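Long-range contacts in peptidyl-prolyl cis-trans isomerase cyclophilin-type (Toxoplasma gondii, PDB 3BO7), which probably catalyses the cis-trans isomerisation of peptide bonds preceding proline, so speeding protein folding, and belongs to the cyclophilin family targeted by cyclosporin A: residues 56-61 / 116-121; 91-96 / 129-134; 100-105 / 141-146; 105-110 / 134-139. All blocks are in the same frame, centred on the assembly; numbering follows the deposited sequence.

Contact 1 (56-61 / 116-121). With SO4 (sulfate ion), chain L.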
# COMPACT_ATOMS: atom_id res chain seq x y z
N MET A 56 1.74 11.61 0.13
CA MET A 56 1.53 10.19 0.46
C MET A 56 2.75 9.59 1.15
O MET A 56 3.82 10.21 1.19
CB MET A 56 1.18 9.38 -0.79
CG MET A 56 2.23 9.47 -1.90
SD MET A 56 3.54 8.25 -1.75
CE MET A 56 4.99 9.30 -1.74
N ILE A 57 2.57 8.39 1.70
CA ILE A 57 3.65 7.55 2.16
C ILE A 57 3.58 6.24 1.37
O ILE A 57 2.49 5.74 1.09
CB ILE A 57 3.59 7.32 3.71
CG1 ILE A 57 4.89 6.70 4.22
CG2 ILE A 57 2.34 6.53 4.13
CD1 ILE A 57 5.05 6.73 5.75
N GLN A 58 4.75 5.71 1.01
CA GLN A 58 4.88 4.58 0.10
C GLN A 58 5.59 3.41 0.77
O GLN A 58 6.59 3.62 1.45
CB GLN A 58 5.64 5.03 -1.16
CG GLN A 58 5.72 3.99 -2.27
CD GLN A 58 6.55 4.47 -3.46
OE1 GLN A 58 6.88 5.66 -3.58
NE2 GLN A 58 6.89 3.54 -4.35
N GLY A 59 5.06 2.20 0.57
CA GLY A 59 5.66 0.97 1.13
C GLY A 59 5.56 -0.24 0.21
O GLY A 59 5.29 -0.11 -0.98
N GLY A 60 5.83 -1.42 0.76
CA GLY A 60 5.64 -2.69 0.04
C GLY A 60 6.79 -3.19 -0.82
O GLY A 60 6.62 -4.15 -1.57
N ARG A 61 7.95 -2.55 -0.72
CA ARG A 61 9.10 -2.93 -1.53
C ARG A 61 9.91 -4.08 -0.90
O ARG A 61 10.56 -3.89 0.12
CB ARG A 61 9.99 -1.72 -1.82
CG ARG A 61 11.12 -2.04 -2.80
CD ARG A 61 11.67 -0.82 -3.52
NE ARG A 61 12.76 -1.23 -4.41
CZ ARG A 61 12.59 -1.60 -5.68
NH1 ARG A 61 11.38 -1.59 -6.24
NH2 ARG A 61 13.64 -1.97 -6.40
N LEU A 116 2.90 -4.91 -8.80
CA LEU A 116 3.50 -6.02 -8.09
C LEU A 116 3.06 -6.01 -6.62
O LEU A 116 2.05 -6.63 -6.28
CB LEU A 116 5.03 -6.02 -8.25
CG LEU A 116 5.55 -6.43 -9.64
CD1 LEU A 116 7.07 -6.36 -9.69
CD2 LEU A 116 5.08 -7.82 -10.05
N SER A 117 3.81 -5.29 -5.78
CA SER A 117 3.53 -5.25 -4.34
C SER A 117 3.61 -3.87 -3.67
O SER A 117 3.14 -3.71 -2.55
CB SER A 117 4.44 -6.24 -3.61
OG SER A 117 5.74 -5.73 -3.45
N GLU A 118 4.21 -2.89 -4.34
CA GLU A 118 4.38 -1.56 -3.76
C GLU A 118 3.09 -0.76 -3.80
O GLU A 118 2.36 -0.79 -4.79
CB GLU A 118 5.50 -0.79 -4.45
CG GLU A 118 6.86 -1.13 -3.92
CD GLU A 118 7.96 -0.20 -4.42
OE1 GLU A 118 7.94 1.01 -4.08
OE2 GLU A 118 8.86 -0.70 -5.14
N PHE A 119 2.83 -0.03 -2.72
CA PHE A 119 1.58 0.68 -2.58
C PHE A 119 1.83 2.00 -1.88
O PHE A 119 2.90 2.24 -1.34
CB PHE A 119 0.57 -0.17 -1.79
CG PHE A 119 1.06 -0.55 -0.42
CD1 PHE A 119 0.79 0.28 0.68
CD2 PHE A 119 1.82 -1.70 -0.23
CE1 PHE A 119 1.26 -0.05 1.94
CE2 PHE A 119 2.29 -2.04 1.04
CZ PHE A 119 2.01 -1.22 2.12
N PHE A 120 0.82 2.87 -1.90
CA PHE A 120 0.88 4.11 -1.13
C PHE A 120 -0.44 4.41 -0.43
O PHE A 120 -1.50 3.92 -0.83
CB PHE A 120 1.33 5.30 -1.98
CG PHE A 120 0.46 5.58 -3.18
CD1 PHE A 120 -0.38 6.69 -3.19
CD2 PHE A 120 0.53 4.79 -4.31
CE1 PHE A 120 -1.16 6.99 -4.31
CE2 PHE A 120 -0.25 5.07 -5.43
CZ PHE A 120 -1.09 6.18 -5.43
N ILE A 121 -0.34 5.20 0.63
CA ILE A 121 -1.54 5.71 1.28
C ILE A 121 -1.47 7.23 1.24
O ILE A 121 -0.45 7.83 1.61
CB ILE A 121 -1.70 5.17 2.71
CG1 ILE A 121 -1.57 3.64 2.71
CG2 ILE A 121 -3.05 5.59 3.29
CD1 ILE A 121 -1.50 3.00 4.08
S SO4 L . 16.65 -1.12 -4.21
O1 SO4 L . 15.33 -0.90 -3.64
O2 SO4 L . 17.67 -0.65 -3.28
O3 SO4 L . 16.89 -2.53 -4.50
O4 SO4 L . 16.74 -0.37 -5.46

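Contact 2 (91-96 / 129-134)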
# COMPACT_ATOMS: atom_id res chain seq x y z
N ASP A 91 -3.86 -2.97 -14.55
CA ASP A 91 -4.49 -1.93 -13.76
C ASP A 91 -5.99 -2.16 -13.67
O ASP A 91 -6.59 -2.81 -14.54
CB ASP A 91 -4.20 -0.56 -14.39
CG ASP A 91 -2.72 -0.18 -14.32
OD1 ASP A 91 -2.08 -0.39 -13.26
OD2 ASP A 91 -2.21 0.34 -15.34
N GLU A 92 -6.59 -1.64 -12.60
CA GLU A 92 -8.02 -1.71 -12.40
C GLU A 92 -8.50 -0.37 -11.91
O GLU A 92 -8.16 0.06 -10.81
CB GLU A 92 -8.39 -2.79 -11.39
CG GLU A 92 -7.96 -4.20 -11.77
CD GLU A 92 -8.02 -5.14 -10.60
OE1 GLU A 92 -7.18 -4.98 -9.67
OE2 GLU A 92 -8.89 -6.03 -10.60
N PHE A 93 -9.29 0.30 -12.75
CA PHE A 93 -9.79 1.62 -12.46
C PHE A 93 -11.30 1.53 -12.35
O PHE A 93 -11.91 0.58 -12.85
CB PHE A 93 -9.37 2.60 -13.57
CG PHE A 93 -7.89 2.60 -13.85
CD1 PHE A 93 -6.96 2.71 -12.81
CD2 PHE A 93 -7.42 2.50 -15.17
CE1 PHE A 93 -5.59 2.70 -13.08
CE2 PHE A 93 -6.04 2.50 -15.44
CZ PHE A 93 -5.13 2.61 -14.39
N ASP A 94 -11.89 2.51 -11.66
CA ASP A 94 -13.32 2.58 -11.45
C ASP A 94 -13.60 4.03 -11.09
O ASP A 94 -12.88 4.61 -10.29
CB ASP A 94 -13.74 1.63 -10.32
CG ASP A 94 -15.25 1.41 -10.25
OD1 ASP A 94 -16.01 2.38 -10.05
OD2 ASP A 94 -15.67 0.24 -10.34
N ASN A 95 -14.64 4.61 -11.69
CA ASN A 95 -14.93 6.04 -11.52
C ASN A 95 -15.33 6.43 -10.11
O ASN A 95 -15.21 7.59 -9.73
CB ASN A 95 -16.03 6.50 -12.49
CG ASN A 95 -15.64 6.35 -13.94
OD1 ASN A 95 -16.46 5.93 -14.76
ND2 ASN A 95 -14.40 6.70 -14.28
N ARG A 96 -15.81 5.46 -9.35
CA ARG A 96 -16.21 5.67 -7.97
C ARG A 96 -15.00 5.66 -7.04
O ARG A 96 -15.11 6.01 -5.86
CB ARG A 96 -17.23 4.62 -7.55
CG ARG A 96 -18.53 4.66 -8.36
CD ARG A 96 -19.33 3.37 -8.20
NE ARG A 96 -18.71 2.26 -8.91
CZ ARG A 96 -19.14 1.00 -8.86
NH1 ARG A 96 -20.21 0.67 -8.14
NH2 ARG A 96 -18.50 0.06 -9.55
N LEU A 129 -3.44 11.32 -10.25
CA LEU A 129 -3.09 9.89 -10.26
C LEU A 129 -4.26 8.98 -10.67
O LEU A 129 -4.05 7.79 -10.95
CB LEU A 129 -2.48 9.44 -8.92
CG LEU A 129 -1.27 10.24 -8.43
CD1 LEU A 129 -0.72 9.71 -7.11
CD2 LEU A 129 -0.17 10.29 -9.48
N ASN A 130 -5.47 9.54 -10.75
CA ASN A 130 -6.63 8.79 -11.20
C ASN A 130 -6.37 8.16 -12.57
O ASN A 130 -5.80 8.79 -13.46
CB ASN A 130 -7.88 9.68 -11.27
CG ASN A 130 -8.31 10.21 -9.90
OD1 ASN A 130 -7.83 9.77 -8.85
ND2 ASN A 130 -9.22 11.17 -9.92
N ASN A 131 -6.81 6.91 -12.74
CA ASN A 131 -6.61 6.16 -13.99
C ASN A 131 -5.13 5.96 -14.37
O ASN A 131 -4.81 5.72 -15.53
CB ASN A 131 -7.41 6.79 -15.14
CG ASN A 131 -8.88 6.97 -14.81
OD1 ASN A 131 -9.56 6.00 -14.50
ND2 ASN A 131 -9.36 8.21 -14.85
N LYS A 132 -4.24 6.11 -13.38
CA LYS A 132 -2.84 5.76 -13.55
C LYS A 132 -2.43 4.73 -12.50
O LYS A 132 -1.48 3.97 -12.71
CB LYS A 132 -1.95 7.00 -13.44
CG LYS A 132 -2.08 7.98 -14.60
CD LYS A 132 -1.11 7.68 -15.72
CE LYS A 132 -0.85 8.93 -16.54
NZ LYS A 132 -0.41 8.62 -17.93
N HIS A 133 -3.15 4.73 -11.37
CA HIS A 133 -2.86 3.85 -10.25
C HIS A 133 -4.13 3.12 -9.75
O HIS A 133 -5.17 3.75 -9.55
CB HIS A 133 -2.20 4.66 -9.12
CG HIS A 133 -0.90 5.27 -9.53
ND1 HIS A 133 0.31 4.62 -9.37
CD2 HIS A 133 -0.61 6.45 -10.12
CE1 HIS A 133 1.28 5.38 -9.84
NE2 HIS A 133 0.75 6.50 -10.30
N THR A 134 -4.03 1.81 -9.60
CA THR A 134 -5.11 1.01 -9.05
C THR A 134 -5.33 1.36 -7.59
O THR A 134 -4.47 1.08 -6.75
CB THR A 134 -4.82 -0.51 -9.14
OG1 THR A 134 -4.68 -0.91 -10.51
CG2 THR A 134 -5.96 -1.31 -8.50
O HOH W 1 -1.78 0.75 -10.75
O HOH W 2 -1.22 2.77 -15.06
O HOH W 3 -4.84 -3.68 -10.41
O HOH W 4 -11.74 6.02 -13.03

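Contact 3 (100-105 / 141-146)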
# COMPACT_ATOMS: atom_id res chain seq x y z
N GLN A 100 -8.98 10.95 -3.62
CA GLN A 100 -9.51 12.11 -2.94
C GLN A 100 -9.40 11.93 -1.44
O GLN A 100 -9.86 10.93 -0.89
CB GLN A 100 -10.96 12.34 -3.34
CG GLN A 100 -11.55 13.64 -2.85
CD GLN A 100 -12.85 13.99 -3.56
OE1 GLN A 100 -13.85 14.33 -2.93
NE2 GLN A 100 -12.83 13.92 -4.90
N GLY A 101 -8.78 12.91 -0.79
CA GLY A 101 -8.72 12.95 0.66
C GLY A 101 -7.67 12.02 1.26
O GLY A 101 -6.92 11.36 0.54
N ILE A 102 -7.64 11.99 2.58
CA ILE A 102 -6.68 11.19 3.34
C ILE A 102 -7.04 9.70 3.31
O ILE A 102 -8.22 9.34 3.30
CB ILE A 102 -6.56 11.72 4.81
CG1 ILE A 102 -5.47 10.98 5.59
CG2 ILE A 102 -7.94 11.68 5.52
CD1 ILE A 102 -4.97 11.73 6.80
N GLY A 103 -6.03 8.84 3.27
CA GLY A 103 -6.23 7.42 3.52
C GLY A 103 -6.63 6.53 2.36
O GLY A 103 -7.09 5.40 2.58
N VAL A 104 -6.47 7.01 1.12
CA VAL A 104 -6.71 6.18 -0.05
C VAL A 104 -5.54 5.18 -0.20
O VAL A 104 -4.37 5.57 -0.14
CB VAL A 104 -6.90 7.04 -1.34
CG1 VAL A 104 -7.05 6.17 -2.58
CG2 VAL A 104 -8.10 7.98 -1.20
N LEU A 105 -5.87 3.90 -0.36
CA LEU A 105 -4.86 2.88 -0.60
C LEU A 105 -4.79 2.55 -2.09
O LEU A 105 -5.78 2.13 -2.71
CB LEU A 105 -5.09 1.63 0.25
CG LEU A 105 -4.16 0.42 -0.01
CD1 LEU A 105 -2.71 0.73 0.39
CD2 LEU A 105 -4.63 -0.84 0.71
N GLY A 141 -9.57 3.10 9.77
CA GLY A 141 -9.19 3.37 11.15
C GLY A 141 -7.68 3.51 11.27
O GLY A 141 -6.92 2.67 10.78
N GLY A 142 -7.25 4.58 11.95
CA GLY A 142 -5.84 4.88 12.13
C GLY A 142 -5.39 6.11 11.37
O GLY A 142 -4.22 6.27 11.06
N LEU A 143 -6.33 7.00 11.06
CA LEU A 143 -6.04 8.21 10.28
C LEU A 143 -5.07 9.12 11.02
O LEU A 143 -4.33 9.89 10.39
CB LEU A 143 -7.32 8.99 9.93
CG LEU A 143 -8.34 8.45 8.92
CD1 LEU A 143 -9.44 9.47 8.72
CD2 LEU A 143 -7.71 8.08 7.58
N ASP A 144 -5.07 9.02 12.35
CA ASP A 144 -4.18 9.83 13.19
C ASP A 144 -2.76 9.28 13.28
O ASP A 144 -1.82 10.03 13.53
CB ASP A 144 -4.80 10.10 14.57
CG ASP A 144 -5.94 11.11 14.50
OD1 ASP A 144 -5.70 12.31 14.76
OD2 ASP A 144 -7.07 10.71 14.14
N VAL A 145 -2.60 7.97 13.07
CA VAL A 145 -1.28 7.36 12.88
C VAL A 145 -0.68 7.90 11.57
O VAL A 145 0.50 8.27 11.51
CB VAL A 145 -1.36 5.81 12.86
CG1 VAL A 145 -0.09 5.18 12.28
CG2 VAL A 145 -1.62 5.28 14.26
N LEU A 146 -1.52 7.97 10.54
CA LEU A 146 -1.15 8.49 9.23
C LEU A 146 -0.70 9.94 9.35
O LEU A 146 0.32 10.32 8.78
CB LEU A 146 -2.34 8.38 8.29
CG LEU A 146 -2.16 7.85 6.87
CD1 LEU A 146 -1.30 6.59 6.81
CD2 LEU A 146 -3.55 7.60 6.27

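Contact 4 (105-110 / 134-139)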
# COMPACT_ATOMS: atom_id res chain seq x y z
N LEU A 105 -5.87 3.90 -0.36
CA LEU A 105 -4.86 2.88 -0.60
C LEU A 105 -4.79 2.55 -2.09
O LEU A 105 -5.78 2.13 -2.71
CB LEU A 105 -5.09 1.63 0.25
CG LEU A 105 -4.16 0.42 -0.01
CD1 LEU A 105 -2.71 0.73 0.39
CD2 LEU A 105 -4.63 -0.84 0.71
N SER A 106 -3.61 2.75 -2.65
CA SER A 106 -3.43 2.66 -4.09
C SER A 106 -2.10 1.98 -4.47
O SER A 106 -1.19 1.87 -3.64
CB SER A 106 -3.52 4.06 -4.67
OG SER A 106 -3.61 4.02 -6.08
N MET A 107 -2.00 1.52 -5.72
CA MET A 107 -0.80 0.82 -6.21
C MET A 107 0.25 1.75 -6.82
O MET A 107 -0.06 2.58 -7.67
CB MET A 107 -1.17 -0.24 -7.26
CG MET A 107 -1.85 -1.51 -6.74
SD MET A 107 -0.91 -2.42 -5.48
CE MET A 107 0.55 -2.95 -6.39
N ALA A 108 1.49 1.62 -6.36
CA ALA A 108 2.62 2.20 -7.05
C ALA A 108 2.94 1.36 -8.31
O ALA A 108 2.68 0.15 -8.35
CB ALA A 108 3.82 2.27 -6.12
N ASN A 109 3.52 2.00 -9.33
CA ASN A 109 3.94 1.29 -10.54
C ASN A 109 5.02 2.04 -11.32
O ASN A 109 5.59 3.00 -10.81
CB ASN A 109 2.73 1.01 -11.44
CG ASN A 109 1.96 2.26 -11.79
OD1 ASN A 109 2.51 3.20 -12.39
ND2 ASN A 109 0.68 2.29 -11.42
N ASP A 110 5.31 1.57 -12.53
CA ASP A 110 6.25 2.22 -13.44
C ASP A 110 5.62 2.33 -14.84
O ASP A 110 6.29 2.10 -15.86
CB ASP A 110 7.56 1.44 -13.53
CG ASP A 110 8.46 1.66 -12.34
OD1 ASP A 110 8.38 2.74 -11.73
OD2 ASP A 110 9.26 0.76 -12.01
N THR A 134 -4.03 1.81 -9.60
CA THR A 134 -5.11 1.01 -9.05
C THR A 134 -5.33 1.36 -7.59
O THR A 134 -4.47 1.08 -6.75
CB THR A 134 -4.82 -0.51 -9.14
OG1 THR A 134 -4.68 -0.91 -10.51
CG2 THR A 134 -5.96 -1.31 -8.50
N ILE A 135 -6.46 2.00 -7.31
CA ILE A 135 -6.93 2.21 -5.96
C ILE A 135 -7.61 0.92 -5.57
O ILE A 135 -8.51 0.45 -6.28
CB ILE A 135 -7.97 3.37 -5.88
CG1 ILE A 135 -7.26 4.71 -6.06
CG2 ILE A 135 -8.75 3.32 -4.55
CD1 ILE A 135 -8.16 5.82 -6.54
N PHE A 136 -7.17 0.32 -4.46
CA PHE A 136 -7.73 -0.96 -4.07
C PHE A 136 -8.17 -1.01 -2.61
O PHE A 136 -8.62 -2.04 -2.13
CB PHE A 136 -6.78 -2.13 -4.45
CG PHE A 136 -5.48 -2.16 -3.67
CD1 PHE A 136 -5.26 -3.13 -2.70
CD2 PHE A 136 -4.46 -1.25 -3.94
CE1 PHE A 136 -4.07 -3.18 -1.99
CE2 PHE A 136 -3.27 -1.29 -3.23
CZ PHE A 136 -3.07 -2.26 -2.26
N GLY A 137 -8.07 0.12 -1.93
CA GLY A 137 -8.58 0.21 -0.57
C GLY A 137 -8.62 1.58 0.05
O GLY A 137 -8.36 2.60 -0.61
N ARG A 138 -8.98 1.61 1.33
CA ARG A 138 -8.96 2.82 2.13
C ARG A 138 -8.72 2.50 3.60
O ARG A 138 -9.12 1.44 4.09
CB ARG A 138 -10.25 3.62 1.96
CG ARG A 138 -11.51 2.82 2.28
CD ARG A 138 -12.71 3.72 2.44
NE ARG A 138 -13.89 2.95 2.84
CZ ARG A 138 -14.87 3.42 3.60
NH1 ARG A 138 -14.83 4.67 4.06
NH2 ARG A 138 -15.90 2.65 3.91
N VAL A 139 -8.05 3.42 4.29
CA VAL A 139 -7.86 3.33 5.73
C VAL A 139 -9.17 3.75 6.42
O VAL A 139 -9.61 4.88 6.28
CB VAL A 139 -6.67 4.23 6.20
CG1 VAL A 139 -6.44 4.13 7.70
CG2 VAL A 139 -5.40 3.86 5.45
O HOH W 1 -1.78 0.75 -10.75

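Contact 1 (56-61 / 116-121)
Glu118 spends one carboxylate oxygen on each of two residues of 56-61. Its OE2 accepts from Arg61 NH1 in a 2.9 Å salt bridge that enters at the guanidinium edge, the guanidinium and carboxylate planes standing 69° apart. The extended arginine chain runs beside the acid, Arg61 CD lying 3.2 Å from Glu118 OE2, and Arg61 NE turns to O1 of a sulfate (2.7 Å), probably from the crystallisation liquor. OE1 of Glu118 receives a weak bond from Gln58 NE2, 2.8 Å long but bent to 123°. The extended glutamine has other partners: Arg50 at OE1 and the backbone of the bound peptide at NE2.

Along the backbone, Ile57 pairs with Ile121 and Gly59 with Phe119 through two bonds each, flanking the non-hydrogen-bonded pair Gln58-Phe120. Phe119, with CG between its backbone N and carbonyl carbon (chi1 59°), lays one ring face against the Gly59 carbonyl carbon and brings CE2 to 3.6 Å from Gly60 CA. Ser117 OG closes the end with a 2.6 Å bond to Gly60 O. Met56 bends its chain so that SD sits 3.7 Å from Phe120 CB, oblique to that ring. Met56, Gln58 and Phe120 also pack on modified side chains of the bound peptide: this is an antiparallel strand pair of the cyclophilin barrel, the face carrying Gln58 and Phe120 lining the ligand-binding site.

Contact 2 (91-96 / 129-134)
Thr134 OG1 is gripped by two partners: Glu92 N donates to it over 2.9 Å, at a nearly straight 160°, and the hydroxyl donates to a water 2.8 Å from OG1. That water in turn donates to Glu92 OE1, bridging hydroxyl and carboxylate. Glu92 is also fixed from outside, its carboxylate accepting from the backbone nitrogens of Arg29 and Ala30 in the first turn of helix 28-39.

Asp91 works through solvent. Its OD2 is joined by a second water to Lys132 O, with 2.6 Å from OD2 to the water, and its OD1 reaches Thr134 N through a third; Asn115 ND2 is a direct partner of OD1.

Phe93 supplies the apolar half. Its CG lies anti to the carbonyl carbon (chi1 -53°), which lays the ring face against the turn at Asn131, whose CA sits over the ring centre in a CH-pi contact, 3.6 Å from CA to the Phe93 centroid. The Asn131 amide stands upright to the ring, 87° between planes.

The loop before strand 104-107 thus meets the loop leading into strand 135-141, whose Leu129 and His133 pack on the bound peptide, through one direct bond, three water bridges and one CH-pi contact: a largely water-mediated, partly exposed junction.

Contact 3 (100-105 / 141-146)
Ile102 is the first residue of 100-105 to reach the start of helix 143-149, and it does so with both branches of its side chain. CG1 stands anti to the backbone N (chi1 -175°), which sends the longer arm out from the loop toward the helix: CG1 comes to 3.9 Å from Leu146 CD2, and CD1 continues past Leu146 in the opposite direction to the leucine, ending 4.1 Å from Leu143 O. The shorter arm, CG2, meets both methyls of Leu143 and is 4.2 Å from its CD2. Ile102 thus crosses Leu143 obliquely while sliding alongside Leu146.

Gly103 follows with a positive phi of 87°, a turn of the chain that brings its CA, carrying no side chain, up to the helix. Leu146 CD2 rests 3.8 Å from that CA, and Leu143 CD2 lies somewhat farther off. A single methyl of Leu146 therefore serves both loop residues. The leucine reaches them with chi1 at -135°, some way from a staggered position. From here the chain enters strand 104-107.

The contact is purely apolar and small. Across from it, Gly142 is at the N-cap position of helix 143-149, and its O accepts from Leu146 N at 3.2 Å; Leu143 and Leu146 belong to the first turn.

Around the pair, Gly103 is bonded through its backbone to Thr122 and to Val139, on strands 119-122 and 135-141. Leu146 also packs on Ile121 and on Leu18 of strand 16-22, so this helix of the cyclophilin fold packs on one end of the beta barrel, where strand 104-107 begins.

Contact 4 (105-110 / 134-139)
Leu105 O faces two successive amides, accepting from Phe136 N at 2.9 Å and from Gly137 N at 3.1 Å, with both donors tilted out of the carbonyl plane. Gly137 O answers with a bond from Leu105 N. Farther along, Met107 N donates to Thr134 O over 2.7 Å, while Ser106 and Ile135 form the non-hydrogen-bonded pair between.

The Phe136 ring gathers the side chains of this strand pair. Phe136 holds CG between its backbone N and carbonyl carbon (chi1 67°), which folds the ring back across the neighbouring strand. Leu105 CD2 lies over one face of that ring, offset toward the rim and 3.6 Å from Phe136 CE1, a CH-pi contact. Met107 bends twice so that its SD meets the ring obliquely, 3.5 Å from Phe136 CE2, in a Met-aromatic contact, while the backbone carbon of Ser106 lies at the ring's edge.

Two residues opposite one, Phe136 and Gly137 against Leu105, make a classic beta bulge, here within the antiparallel sheet of the cyclophilin barrel.

A second shell fixes these groups. The ring of Phe136 also meets Phe34 of helix 28-39 and packs on Leu22, and Leu105 is backed by Phe119 and Ile121 from strand 119-122. Ser106 OG is hydrogen-bonded to His99 NE2, and its bond to Thr134 O is weak and not settled. Where the strands part, Asn109 ND2 donates at 3.0 Å to the water that also bridges Thr134 and Asp91. Asn109 OD1 is held by Gly111 N, and the next residue, Asp110, bonds through OD1 to the backbone of the bound peptide.

Contacts 1 and 4 lie in the core of one sheet, joined where strand 119-122 runs beside strand 104-107 and Phe120 N bonds to Ser106 O; both combine backbone pairing with aromatic rings. Contact 3 shares Leu105 and strand 104-107 with contact 4 but sits at the sheet's end, where a helix meets a loop through methyl groups. Contact 2, its centre about 15 Å from the centre of the chain, joins two loops with waters and is partly exposed. It shares Thr134 and a water with contact 4, and His133 bridges them by bonding to Met107 O. Contacts 1, 2 and 4 all reach the bound peptide.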